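Local coordinates for protein papain-like protease (Human betacoronavirus 2c EMC/2012, PDB 4PT5) that acts as a viral cysteine protease that probably cleaves the coronavirus replicase polyprotein and, as in its relatives, removes ubiquitin-like modifiers from host proteins, at residues A[5-10]-A[50-55]; A[83-88]-A[154-159]; A[126-131]-A[174-179]; A[194-199]-A[227-232]; A[243-248]-A[311-316]. One frame throughout, in Å; residues are numbered along the deposited sequence.

Contact 1 of 5, residues A[5-10]-A[50-55]; sequences TIEVLV and KQNGHS
E7 N gives a hydrogen bond to N52 OD1 at 2.7 Å, one of three that join strand 5-10 to the turn 50-55 and the one that ends on a side chain. The N-H points at the oxygen almost straight (168°), and the donor sits nearly along the C=O axis of the amide. N52 reaches this place because its CG stands opposite its own backbone N (chi1 -180°), which lays the amide alongside the E7 side chain, both pointing the same way. The other two bonds are backbone to backbone: G53 N gives to E7 O at 2.7 Å, and L9 N gives to H54 O at 2.9 Å.

Carbon contacts surround these bonds. I6 slides past N52 in the opposite direction, its CG2 4.0 Å from N52 CB. V8 and L9 rest methyls on carbonyl oxygens, V8 CG1 3.5 Å from Q51 O and L9 CD2 3.6 Å from G53 O. A C-H interaction, from S55 CA to L9 O at 3.3 Å, accompanies the parallel L9-S55 pair.

Q51 OE1 is held from outside the segments by D48 N and Y28 OH. G53 takes the third position of a type II turn, Q51 to H54, at positive phi (76°). The turn leads into the L9-S55 pair, which puts the first strand beside strand 55-58, the last of the sheet in sequence (order 2-1-5-3-4), the beta-grasp topology of a ubiquitin-like domain.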
# COMPACT_ATOMS: atom_id res chain seq x y z
N THR A 5 -21.75 30.27 20.28
CA THR A 5 -22.06 28.89 19.88
C THR A 5 -22.50 28.81 18.42
O THR A 5 -23.38 29.56 17.97
CB THR A 5 -23.11 28.23 20.81
OG1 THR A 5 -23.48 26.95 20.29
CG2 THR A 5 -24.37 29.10 20.96
N ILE A 6 -21.88 27.89 17.67
CA ILE A 6 -22.26 27.61 16.28
C ILE A 6 -22.54 26.12 16.07
O ILE A 6 -22.10 25.28 16.86
CB ILE A 6 -21.20 28.08 15.25
CG1 ILE A 6 -19.87 27.33 15.44
CG2 ILE A 6 -21.01 29.59 15.32
CD1 ILE A 6 -19.01 27.26 14.20
N GLU A 7 -23.28 25.80 15.01
CA GLU A 7 -23.57 24.41 14.67
C GLU A 7 -23.24 24.07 13.22
O GLU A 7 -23.56 24.83 12.30
CB GLU A 7 -25.02 24.04 15.01
CG GLU A 7 -26.08 25.03 14.54
CD GLU A 7 -27.43 24.80 15.19
OE1 GLU A 7 -27.90 25.72 15.90
OE2 GLU A 7 -28.00 23.70 15.02
N VAL A 8 -22.58 22.93 13.03
CA VAL A 8 -22.05 22.53 11.72
C VAL A 8 -22.56 21.15 11.27
O VAL A 8 -23.08 20.38 12.08
CB VAL A 8 -20.50 22.52 11.70
CG1 VAL A 8 -19.95 23.93 11.82
CG2 VAL A 8 -19.96 21.62 12.81
N LEU A 9 -22.41 20.86 9.98
CA LEU A 9 -22.75 19.56 9.43
C LEU A 9 -21.49 18.73 9.24
O LEU A 9 -20.51 19.19 8.64
CB LEU A 9 -23.49 19.71 8.09
CG LEU A 9 -24.94 20.22 8.00
CD1 LEU A 9 -25.87 19.49 8.97
CD2 LEU A 9 -25.02 21.73 8.19
N VAL A 10 -21.50 17.51 9.76
CA VAL A 10 -20.32 16.64 9.72
C VAL A 10 -20.58 15.39 8.88
O VAL A 10 -21.54 14.66 9.12
CB VAL A 10 -19.85 16.27 11.15
CG1 VAL A 10 -18.68 15.30 11.10
CG2 VAL A 10 -19.46 17.52 11.92
N LYS A 50 -18.19 32.76 11.40
CA LYS A 50 -19.05 32.79 10.22
C LYS A 50 -19.29 31.44 9.55
O LYS A 50 -20.13 31.32 8.65
CB LYS A 50 -18.49 33.79 9.19
CG LYS A 50 -18.51 35.24 9.66
CD LYS A 50 -17.72 36.14 8.72
CE LYS A 50 -17.68 37.57 9.24
NZ LYS A 50 -16.78 38.44 8.43
N GLN A 51 -18.55 30.41 9.98
CA GLN A 51 -18.67 29.07 9.40
C GLN A 51 -19.79 28.23 10.03
O GLN A 51 -19.65 27.02 10.20
CB GLN A 51 -17.32 28.34 9.44
CG GLN A 51 -16.61 28.39 10.79
CD GLN A 51 -15.16 27.93 10.72
OE1 GLN A 51 -14.56 27.59 11.74
NE2 GLN A 51 -14.59 27.91 9.51
N ASN A 52 -20.90 28.89 10.36
CA ASN A 52 -22.07 28.24 10.93
C ASN A 52 -22.95 27.61 9.85
O ASN A 52 -23.27 28.25 8.85
CB ASN A 52 -22.88 29.23 11.76
CG ASN A 52 -24.12 28.61 12.38
OD1 ASN A 52 -24.02 27.68 13.18
ND2 ASN A 52 -25.29 29.12 12.01
N GLY A 53 -23.32 26.35 10.06
CA GLY A 53 -24.17 25.62 9.11
C GLY A 53 -23.44 25.15 7.86
O GLY A 53 -24.06 24.94 6.82
N HIS A 54 -22.13 24.98 7.98
CA HIS A 54 -21.30 24.49 6.88
C HIS A 54 -20.98 23.03 7.00
O HIS A 54 -20.97 22.48 8.11
CB HIS A 54 -20.01 25.30 6.77
CG HIS A 54 -20.12 26.51 5.88
ND1 HIS A 54 -20.21 27.77 6.36
CD2 HIS A 54 -20.17 26.62 4.49
CE1 HIS A 54 -20.30 28.63 5.33
NE2 HIS A 54 -20.27 27.93 4.18
N SER A 55 -20.72 22.39 5.87
CA SER A 55 -20.37 20.98 5.83
C SER A 55 -18.89 20.78 6.14
O SER A 55 -18.02 21.46 5.58
CB SER A 55 -20.70 20.37 4.47
OG SER A 55 -22.06 20.57 4.14

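Contact 2 of 5, residues A[83-88]-A[154-159]; sequences HRFYSL and IMAYGN
R84 and A156 bridge the two helices through an arginine that ends on a carbonyl. From R84 CB, which points toward helix 148-157, the chain runs outward with CG turned away from the backbone N (chi1 -158°) and bends at chi3 (37°), a kink that swings the guanidinium to the C-terminal turn of the partner helix. CZ comes to 3.7 Å from A156 O, and NH1 completes the approach, bonding to A156 O at 2.7 Å. That bond is somewhat bent at hydrogen (144°), yet NH1 lies in the carbonyl plane on a lone pair of the oxygen, which is tilted from the guanidinium plane though near its edge. NH2, on the other branch, makes a salt bridge to D78, so the two terminal nitrogens serve different partners.

Next to the arginine the helices meet through apolar side chains. F85 and A156 approach through their CB atoms at 4.2 Å, and the CA atoms of F85 and A156 are 5.5 Å apart. L88 and M155 cross obliquely: L88 CD1 touches M155 CB at 3.7 Å, while L88 CD2 meets M155 CE at 3.8 Å. M155 also packs on L115 of helix 115-122, and R84 lies against R170 of the second subunit.

N159, just past helix 148-157, is at positive phi in a Schellman motif. Within the two segments A156 O takes a weak bond from N159 N, and the arginine adds a stronger donor; a positive group here would probably also suit the negative end of the helix dipole, and D78 would balance its charge.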
# COMPACT_ATOMS: atom_id res chain seq x y z
N HIS A 83 -7.45 11.34 6.01
CA HIS A 83 -6.56 12.50 6.06
C HIS A 83 -5.64 12.50 4.87
O HIS A 83 -5.37 13.55 4.29
CB HIS A 83 -5.75 12.52 7.35
CG HIS A 83 -4.85 13.73 7.48
ND1 HIS A 83 -3.74 13.90 6.73
CD2 HIS A 83 -4.94 14.84 8.31
CE1 HIS A 83 -3.15 15.06 7.06
NE2 HIS A 83 -3.88 15.64 8.03
N ARG A 84 -5.17 11.32 4.51
CA ARG A 84 -4.24 11.14 3.40
C ARG A 84 -4.92 11.37 2.05
O ARG A 84 -4.31 11.92 1.13
CB ARG A 84 -3.63 9.74 3.48
CG ARG A 84 -2.30 9.57 2.76
CD ARG A 84 -1.51 8.40 3.34
NE ARG A 84 -2.36 7.27 3.73
CZ ARG A 84 -2.74 6.28 2.92
NH1 ARG A 84 -2.36 6.26 1.65
NH2 ARG A 84 -3.51 5.31 3.38
N PHE A 85 -6.18 10.96 1.94
CA PHE A 85 -6.97 11.16 0.72
C PHE A 85 -7.38 12.62 0.52
O PHE A 85 -7.25 13.15 -0.59
CB PHE A 85 -8.20 10.23 0.71
CG PHE A 85 -9.22 10.56 -0.35
CD1 PHE A 85 -8.90 10.50 -1.70
CD2 PHE A 85 -10.52 10.91 0.01
CE1 PHE A 85 -9.85 10.80 -2.67
CE2 PHE A 85 -11.47 11.21 -0.96
CZ PHE A 85 -11.13 11.15 -2.30
N TYR A 86 -7.86 13.26 1.58
CA TYR A 86 -8.28 14.66 1.52
C TYR A 86 -7.11 15.60 1.20
O TYR A 86 -7.29 16.57 0.46
CB TYR A 86 -8.96 15.11 2.83
CG TYR A 86 -10.23 14.36 3.19
CD1 TYR A 86 -11.11 13.91 2.20
CD2 TYR A 86 -10.56 14.11 4.52
CE1 TYR A 86 -12.26 13.22 2.53
CE2 TYR A 86 -11.72 13.43 4.86
CZ TYR A 86 -12.56 12.99 3.86
OH TYR A 86 -13.71 12.31 4.19
N SER A 87 -5.94 15.31 1.76
CA SER A 87 -4.73 16.09 1.50
C SER A 87 -4.30 16.00 0.04
O SER A 87 -3.80 16.97 -0.52
CB SER A 87 -3.58 15.63 2.41
OG SER A 87 -3.80 16.02 3.75
N LEU A 88 -4.51 14.83 -0.56
CA LEU A 88 -4.14 14.59 -1.96
C LEU A 88 -5.09 15.28 -2.93
O LEU A 88 -4.64 15.80 -3.96
CB LEU A 88 -4.05 13.09 -2.27
CG LEU A 88 -2.84 12.32 -1.74
CD1 LEU A 88 -3.07 10.82 -1.86
CD2 LEU A 88 -1.55 12.71 -2.45
N ILE A 154 -6.38 6.79 -6.42
CA ILE A 154 -5.32 5.91 -6.89
C ILE A 154 -4.03 6.13 -6.10
O ILE A 154 -3.36 5.17 -5.71
CB ILE A 154 -5.07 6.10 -8.41
CG1 ILE A 154 -6.25 5.57 -9.22
CG2 ILE A 154 -3.79 5.40 -8.84
CD1 ILE A 154 -6.10 5.76 -10.71
N MET A 155 -3.69 7.39 -5.86
CA MET A 155 -2.53 7.75 -5.05
C MET A 155 -2.71 7.33 -3.59
O MET A 155 -1.76 6.87 -2.95
CB MET A 155 -2.24 9.24 -5.15
CG MET A 155 -1.73 9.67 -6.51
SD MET A 155 -1.41 11.44 -6.64
CE MET A 155 0.12 11.57 -5.71
N ALA A 156 -3.93 7.47 -3.07
CA ALA A 156 -4.25 7.08 -1.70
C ALA A 156 -4.17 5.57 -1.48
O ALA A 156 -3.54 5.11 -0.52
CB ALA A 156 -5.61 7.61 -1.29
N TYR A 157 -4.80 4.79 -2.36
CA TYR A 157 -4.78 3.33 -2.27
C TYR A 157 -3.41 2.75 -2.62
O TYR A 157 -3.00 1.74 -2.06
CB TYR A 157 -5.84 2.71 -3.19
CG TYR A 157 -7.26 2.80 -2.68
CD1 TYR A 157 -7.72 1.93 -1.69
CD2 TYR A 157 -8.14 3.73 -3.21
CE1 TYR A 157 -9.03 2.00 -1.23
CE2 TYR A 157 -9.45 3.81 -2.75
CZ TYR A 157 -9.89 2.95 -1.77
OH TYR A 157 -11.19 3.03 -1.33
N GLY A 158 -2.72 3.40 -3.55
CA GLY A 158 -1.36 3.00 -3.92
C GLY A 158 -0.30 3.48 -2.95
O GLY A 158 0.87 3.12 -3.08
N ASN A 159 -0.71 4.28 -1.97
CA ASN A 159 0.20 4.87 -0.98
C ASN A 159 1.32 5.68 -1.64
O ASN A 159 2.47 5.65 -1.22
CB ASN A 159 0.74 3.81 -0.02
CG ASN A 159 -0.37 3.10 0.76
OD1 ASN A 159 -1.25 3.75 1.33
ND2 ASN A 159 -0.32 1.78 0.78

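Contact 3 of 5, residues A[126-131]-A[174-179]; sequences KDIKFV and TVLAKA
F130 and A179 have the most surface buried here; F130 CA and A179 CA are 4.1 Å apart, and the two residues form a non-hydrogen-bonded antiparallel pair with both side chains on one face. The methyl of A179 lies obliquely off the F130 ring, CB to CD1 at 3.7 Å, and also touches I128 CG1 at 4.0 Å. The ring presents its edge to backbone oxygens: V175 O and K178 O lie in the ring plane, the former 3.5 Å from CE1. Such an edge, slightly positive through its C-H groups, probably suits the carbonyls of the helix end and turn. F130 CE1 also packs on V175 CG1 at 3.7 Å.

This is where helix 168-176 gives way, through a type I turn from L176 to A179, to the two-stranded antiparallel sheet 128-130 with 179-181, in what is probably the helical thumb of the papain-like fold. K178, third in buried area, contributes mainly its carbonyl: V131 N binds K178 O at 3.0 Å (158°), approaching it nearly head-on. I128 and L176 cross at about a right angle, CD1 to CD2 at 3.8 Å. Beyond the segments, F139 of helix 133-144 meets the F130 ring edge-to-face, and Q136 OE1 accepts F130 N.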
# COMPACT_ATOMS: atom_id res chain seq x y z
N LYS A 126 -11.73 -2.31 -21.55
CA LYS A 126 -13.18 -2.37 -21.71
C LYS A 126 -13.79 -3.43 -20.80
O LYS A 126 -13.12 -4.39 -20.41
CB LYS A 126 -13.55 -2.62 -23.18
CG LYS A 126 -14.82 -1.92 -23.64
CD LYS A 126 -14.60 -0.41 -23.80
CE LYS A 126 -15.84 0.29 -24.34
NZ LYS A 126 -16.05 0.04 -25.80
N ASP A 127 -15.07 -3.25 -20.46
CA ASP A 127 -15.82 -4.12 -19.54
C ASP A 127 -15.18 -4.19 -18.14
O ASP A 127 -15.14 -5.25 -17.51
CB ASP A 127 -16.02 -5.53 -20.13
CG ASP A 127 -16.98 -5.54 -21.31
OD1 ASP A 127 -17.23 -4.47 -21.91
OD2 ASP A 127 -17.49 -6.63 -21.64
N ILE A 128 -14.70 -3.04 -17.67
CA ILE A 128 -14.03 -2.93 -16.37
C ILE A 128 -14.91 -2.18 -15.36
O ILE A 128 -15.48 -1.13 -15.67
CB ILE A 128 -12.63 -2.28 -16.51
CG1 ILE A 128 -11.88 -2.28 -15.17
CG2 ILE A 128 -12.72 -0.88 -17.10
CD1 ILE A 128 -10.46 -1.76 -15.24
N LYS A 129 -15.00 -2.72 -14.15
CA LYS A 129 -15.84 -2.14 -13.10
C LYS A 129 -15.16 -2.31 -11.75
O LYS A 129 -14.64 -3.38 -11.44
CB LYS A 129 -17.21 -2.82 -13.09
CG LYS A 129 -18.34 -1.94 -12.59
CD LYS A 129 -19.65 -2.30 -13.29
CE LYS A 129 -20.63 -1.14 -13.25
NZ LYS A 129 -21.61 -1.21 -14.37
N PHE A 130 -15.17 -1.26 -10.93
CA PHE A 130 -14.56 -1.32 -9.60
C PHE A 130 -15.55 -1.79 -8.54
O PHE A 130 -16.68 -1.31 -8.48
CB PHE A 130 -13.93 0.03 -9.22
CG PHE A 130 -12.75 0.40 -10.06
CD1 PHE A 130 -11.52 -0.24 -9.88
CD2 PHE A 130 -12.85 1.37 -11.05
CE1 PHE A 130 -10.42 0.10 -10.66
CE2 PHE A 130 -11.76 1.72 -11.83
CZ PHE A 130 -10.54 1.08 -11.63
N VAL A 131 -15.11 -2.74 -7.72
CA VAL A 131 -15.96 -3.31 -6.67
C VAL A 131 -16.10 -2.38 -5.46
O VAL A 131 -17.06 -2.47 -4.70
CB VAL A 131 -15.50 -4.74 -6.27
CG1 VAL A 131 -14.18 -4.70 -5.50
CG2 VAL A 131 -16.58 -5.47 -5.48
N THR A 174 -2.12 -2.84 -8.63
CA THR A 174 -2.82 -2.57 -7.37
C THR A 174 -4.20 -1.96 -7.60
O THR A 174 -5.13 -2.22 -6.83
CB THR A 174 -2.01 -1.66 -6.43
OG1 THR A 174 -1.48 -0.55 -7.17
CG2 THR A 174 -0.86 -2.42 -5.78
N VAL A 175 -4.34 -1.16 -8.65
CA VAL A 175 -5.63 -0.57 -9.03
C VAL A 175 -6.55 -1.65 -9.58
O VAL A 175 -7.73 -1.71 -9.22
CB VAL A 175 -5.47 0.59 -10.03
CG1 VAL A 175 -6.80 0.94 -10.69
CG2 VAL A 175 -4.89 1.82 -9.34
N LEU A 176 -6.01 -2.51 -10.44
CA LEU A 176 -6.78 -3.60 -11.05
C LEU A 176 -7.25 -4.63 -10.03
O LEU A 176 -8.28 -5.28 -10.24
CB LEU A 176 -5.97 -4.27 -12.17
CG LEU A 176 -5.88 -3.53 -13.51
CD1 LEU A 176 -4.81 -4.15 -14.40
CD2 LEU A 176 -7.22 -3.51 -14.23
N ALA A 177 -6.52 -4.76 -8.93
CA ALA A 177 -6.91 -5.65 -7.83
C ALA A 177 -8.27 -5.26 -7.24
O ALA A 177 -8.97 -6.11 -6.68
CB ALA A 177 -5.84 -5.66 -6.75
N LYS A 178 -8.62 -3.99 -7.37
CA LYS A 178 -9.88 -3.45 -6.86
C LYS A 178 -10.98 -3.48 -7.93
O LYS A 178 -12.11 -3.06 -7.67
CB LYS A 178 -9.69 -2.02 -6.36
CG LYS A 178 -8.40 -1.76 -5.58
CD LYS A 178 -8.51 -2.22 -4.14
CE LYS A 178 -7.33 -1.74 -3.32
NZ LYS A 178 -7.43 -2.15 -1.89
N ALA A 179 -10.64 -3.96 -9.12
CA ALA A 179 -11.57 -3.99 -10.25
C ALA A 179 -12.22 -5.36 -10.47
O ALA A 179 -11.91 -6.33 -9.77
CB ALA A 179 -10.89 -3.50 -11.52

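Contact 4 of 5, residues A[194-199]-A[227-232]; sequences NVCGIK and VCQCGG. With ZN (zinc ion), chain B.
Q229 supplies the one flat side-chain group that comes near the other segment: its amide oxygen OE1 lies 4.1 Å from C196 SG, at the margin of contact. What binds the two segments is a zinc ion. C196 SG reaches it at 2.3 Å from the 194-199 side, C228 SG at 2.3 Å and C230 SG at 2.2 Å from the loop 227-232. C193, just ahead of the first segment, completes the four sulfurs. The separation of C196 SG from C228 SG, 3.6 Å, is close to what a tetrahedral tetrathiolate site requires.

This Cys4 site, built from a CxxC pair and a CxC pair, matches the zinc-ribbon fingers of coronavirus papain-like proteases. The CxxC pair sits at the turn between strands 186-193 and 197-203; the CxC pair lies in the loop between strands 224-227 and 233-242, where C228 to G231 form a type I turn. Within this loop C230 N points at C228 SG over 3.5 Å in a nearly straight bond (169°), while that from G232 N to C230 SG is weak. Such N-H donors would be expected to ease the negative charge of the thiolates. The cysteines come in by different torsions: C228 SG stands opposite its backbone N (chi1 -175°), whereas C230 SG is tucked between N and the carbonyl carbon (chi1 69°), which turns it onto the zinc ion. C230 CB lies 3.6 Å from C196 SG.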
# COMPACT_ATOMS: atom_id res chain seq x y z
N ASN A 194 4.90 -36.85 -18.70
CA ASN A 194 4.53 -38.03 -19.49
C ASN A 194 4.32 -39.29 -18.66
O ASN A 194 3.57 -40.19 -19.07
CB ASN A 194 5.57 -38.28 -20.59
CG ASN A 194 5.69 -37.12 -21.57
OD1 ASN A 194 6.77 -36.84 -22.08
ND2 ASN A 194 4.58 -36.45 -21.83
N VAL A 195 4.98 -39.36 -17.51
CA VAL A 195 4.85 -40.49 -16.59
C VAL A 195 3.86 -40.18 -15.46
O VAL A 195 2.91 -40.94 -15.24
CB VAL A 195 6.22 -40.89 -15.98
CG1 VAL A 195 6.09 -42.19 -15.18
CG2 VAL A 195 7.28 -41.03 -17.06
N CYS A 196 4.08 -39.06 -14.76
CA CYS A 196 3.31 -38.71 -13.56
C CYS A 196 1.85 -38.33 -13.81
O CYS A 196 1.00 -38.51 -12.93
CB CYS A 196 4.01 -37.59 -12.79
SG CYS A 196 5.63 -38.07 -12.15
N GLY A 197 1.55 -37.80 -15.00
CA GLY A 197 0.18 -37.45 -15.37
C GLY A 197 -0.05 -35.99 -15.68
O GLY A 197 0.90 -35.21 -15.83
N ILE A 198 -1.32 -35.61 -15.78
CA ILE A 198 -1.73 -34.25 -16.19
C ILE A 198 -2.43 -33.51 -15.05
O ILE A 198 -3.16 -34.11 -14.26
CB ILE A 198 -2.64 -34.30 -17.44
CG1 ILE A 198 -1.89 -34.94 -18.62
CG2 ILE A 198 -3.12 -32.90 -17.82
CD1 ILE A 198 -2.78 -35.39 -19.76
N LYS A 199 -2.20 -32.20 -14.97
CA LYS A 199 -2.86 -31.33 -14.00
C LYS A 199 -3.24 -30.01 -14.67
O LYS A 199 -2.43 -29.40 -15.38
CB LYS A 199 -1.95 -31.08 -12.79
CG LYS A 199 -2.64 -30.44 -11.59
CD LYS A 199 -3.45 -31.44 -10.79
CE LYS A 199 -3.99 -30.83 -9.50
NZ LYS A 199 -5.02 -29.78 -9.75
N VAL A 227 12.82 -30.06 -14.45
CA VAL A 227 12.94 -31.43 -13.93
C VAL A 227 11.74 -31.85 -13.07
O VAL A 227 11.25 -31.08 -12.24
CB VAL A 227 14.27 -31.61 -13.13
CG1 VAL A 227 14.29 -32.94 -12.37
CG2 VAL A 227 15.46 -31.52 -14.06
N CYS A 228 11.27 -33.08 -13.28
CA CYS A 228 10.12 -33.63 -12.55
C CYS A 228 10.51 -34.33 -11.25
O CYS A 228 11.68 -34.66 -11.02
CB CYS A 228 9.34 -34.61 -13.44
SG CYS A 228 7.82 -35.25 -12.69
N GLN A 229 9.51 -34.54 -10.39
CA GLN A 229 9.63 -35.34 -9.17
C GLN A 229 10.15 -36.76 -9.46
O GLN A 229 10.95 -37.30 -8.70
CB GLN A 229 8.28 -35.39 -8.45
CG GLN A 229 8.24 -36.19 -7.15
CD GLN A 229 7.89 -37.66 -7.35
OE1 GLN A 229 7.43 -38.08 -8.42
NE2 GLN A 229 8.11 -38.46 -6.31
N CYS A 230 9.68 -37.35 -10.56
CA CYS A 230 10.05 -38.71 -10.95
C CYS A 230 11.46 -38.82 -11.52
O CYS A 230 11.96 -39.93 -11.73
CB CYS A 230 9.05 -39.27 -11.96
SG CYS A 230 9.10 -38.47 -13.58
N GLY A 231 12.09 -37.68 -11.78
CA GLY A 231 13.42 -37.64 -12.38
C GLY A 231 13.37 -37.39 -13.88
O GLY A 231 14.41 -37.24 -14.52
N GLY A 232 12.16 -37.35 -14.43
CA GLY A 232 11.96 -37.11 -15.86
C GLY A 232 11.92 -35.64 -16.21
O GLY A 232 12.85 -34.90 -15.89
ZN ZN B . 7.22 -37.27 -13.63

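Contact 5 of 5, residues A[243-248]-A[311-316]; sequences TPWLLL and DVLFPG
L246 and F314 exchange two backbone hydrogen bonds, and L248 and V312 do the same, so alternate residues of the strands are held in pairs. F314 N gives to L246 O at 2.6 Å and L246 N to F314 O at 2.9 Å, the latter straight at hydrogen (173°) although the donor stands well above the carbonyl plane (46°). L248 N gives to V312 O at 2.8 Å and V312 N to L248 O at 2.7 Å. Between the two pairs, L247 and L313 form a non-hydrogen-bonded pair, where L313 CA approaches L246 O at 3.4 Å.

Side chains then segregate by face. With L246 and V312 on one side, L248 CD1 meets F314 CE1 at 3.5 Å, while the F314 ring edge lies toward L246 O. On the other side L247 and L313 cross at about a right angle, and L313 CD1 also reaches W245 CE3 at 3.8 Å; L247 continues onto L172 and L176 of helix 168-176. Polar ends are tied outside the pair: W245 NE1 to K126 O, and D311 OD1 to S169 and S249.

The strand axes are 4.5 Å apart at 162°, the near-antiparallel geometry of neighbouring strands in the sheet that forms the palm of a papain-like protease.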
# COMPACT_ATOMS: atom_id res chain seq x y z
N THR A 243 -10.47 -14.14 -23.46
CA THR A 243 -10.51 -12.86 -22.73
C THR A 243 -11.14 -11.75 -23.59
O THR A 243 -11.25 -11.90 -24.80
CB THR A 243 -9.10 -12.40 -22.29
OG1 THR A 243 -8.27 -12.19 -23.44
CG2 THR A 243 -8.44 -13.42 -21.37
N PRO A 244 -11.59 -10.64 -22.95
CA PRO A 244 -11.97 -9.45 -23.71
C PRO A 244 -10.76 -8.62 -24.14
O PRO A 244 -10.83 -7.86 -25.11
CB PRO A 244 -12.83 -8.66 -22.71
CG PRO A 244 -12.34 -9.09 -21.37
CD PRO A 244 -11.97 -10.54 -21.53
N TRP A 245 -9.65 -8.77 -23.41
CA TRP A 245 -8.38 -8.11 -23.69
C TRP A 245 -7.30 -8.76 -22.88
O TRP A 245 -7.60 -9.51 -21.94
CB TRP A 245 -8.44 -6.61 -23.38
CG TRP A 245 -9.06 -6.30 -22.03
CD1 TRP A 245 -10.38 -5.95 -21.77
CD2 TRP A 245 -8.40 -6.30 -20.72
NE1 TRP A 245 -10.57 -5.73 -20.43
CE2 TRP A 245 -9.42 -5.93 -19.74
CE3 TRP A 245 -7.10 -6.55 -20.27
CZ2 TRP A 245 -9.15 -5.83 -18.38
CZ3 TRP A 245 -6.83 -6.45 -18.90
CH2 TRP A 245 -7.83 -6.10 -17.99
N LEU A 246 -6.04 -8.50 -23.21
CA LEU A 246 -4.92 -9.10 -22.48
C LEU A 246 -3.82 -8.09 -22.16
O LEU A 246 -3.21 -7.52 -23.06
CB LEU A 246 -4.34 -10.28 -23.26
CG LEU A 246 -3.09 -10.99 -22.72
CD1 LEU A 246 -3.38 -11.77 -21.44
CD2 LEU A 246 -2.50 -11.90 -23.78
N LEU A 247 -3.57 -7.91 -20.87
CA LEU A 247 -2.48 -7.08 -20.40
C LEU A 247 -1.32 -7.96 -19.94
O LEU A 247 -1.49 -8.83 -19.09
CB LEU A 247 -2.94 -6.16 -19.26
CG LEU A 247 -1.96 -5.12 -18.70
CD1 LEU A 247 -1.71 -4.00 -19.70
CD2 LEU A 247 -2.49 -4.56 -17.39
N LEU A 248 -0.14 -7.72 -20.53
CA LEU A 248 1.08 -8.42 -20.14
C LEU A 248 2.09 -7.44 -19.58
O LEU A 248 2.25 -6.33 -20.09
CB LEU A 248 1.69 -9.16 -21.34
CG LEU A 248 0.89 -10.23 -22.10
CD1 LEU A 248 1.73 -10.76 -23.26
CD2 LEU A 248 0.45 -11.38 -21.21
N ASP A 311 4.57 -2.69 -19.71
CA ASP A 311 3.24 -3.24 -19.89
C ASP A 311 2.87 -3.21 -21.37
O ASP A 311 3.23 -2.26 -22.07
CB ASP A 311 2.21 -2.44 -19.08
CG ASP A 311 2.66 -2.18 -17.65
OD1 ASP A 311 3.38 -3.03 -17.07
OD2 ASP A 311 2.29 -1.13 -17.09
N VAL A 312 2.18 -4.24 -21.84
CA VAL A 312 1.74 -4.34 -23.24
C VAL A 312 0.30 -4.87 -23.28
O VAL A 312 0.00 -5.93 -22.71
CB VAL A 312 2.67 -5.26 -24.08
CG1 VAL A 312 2.27 -5.23 -25.55
CG2 VAL A 312 4.13 -4.85 -23.95
N LEU A 313 -0.58 -4.13 -23.96
CA LEU A 313 -2.00 -4.49 -24.03
C LEU A 313 -2.41 -5.07 -25.39
O LEU A 313 -2.16 -4.46 -26.44
CB LEU A 313 -2.89 -3.30 -23.66
CG LEU A 313 -4.41 -3.49 -23.55
CD1 LEU A 313 -4.79 -4.49 -22.47
CD2 LEU A 313 -5.09 -2.15 -23.32
N PHE A 314 -3.05 -6.23 -25.35
CA PHE A 314 -3.49 -6.96 -26.53
C PHE A 314 -5.02 -7.00 -26.57
O PHE A 314 -5.66 -6.82 -25.53
CB PHE A 314 -2.95 -8.39 -26.50
CG PHE A 314 -1.46 -8.48 -26.67
CD1 PHE A 314 -0.61 -8.38 -25.58
CD2 PHE A 314 -0.91 -8.69 -27.94
CE1 PHE A 314 0.77 -8.47 -25.74
CE2 PHE A 314 0.46 -8.78 -28.10
CZ PHE A 314 1.30 -8.67 -27.01
N PRO A 315 -5.60 -7.26 -27.76
CA PRO A 315 -7.06 -7.43 -27.86
C PRO A 315 -7.52 -8.73 -27.20
O PRO A 315 -6.71 -9.45 -26.61
CB PRO A 315 -7.31 -7.47 -29.37
CG PRO A 315 -6.06 -6.97 -30.01
CD PRO A 315 -4.96 -7.37 -29.08
N GLY A 316 -8.82 -9.02 -27.31
CA GLY A 316 -9.39 -10.24 -26.74
C GLY A 316 -8.82 -11.51 -27.34
O GLY A 316 -8.73 -11.64 -28.56

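In the fold
The five contacts trace the elongated chain from end to end: contact 1 in the N-terminal ubiquitin-like domain and contact 4 in the zinc-bearing fingers have centres 72 Å apart, on opposite sides of the chain's centre. Between them, contacts 2, 3 and 5 form a connected series. Contacts 2 and 3, with centres 18 Å apart, touch where I154 packs on V175 through CG2 to CG2 at 3.8 Å. Contact 3 meets contact 5 through K126 O and W245 NE1, a probable hydrogen bond of 2.9 Å, and through L176 and L247. Contacts 1 and 4 touch none of the others; contact 4 is about 18 Å from contact 5 between nearest atoms.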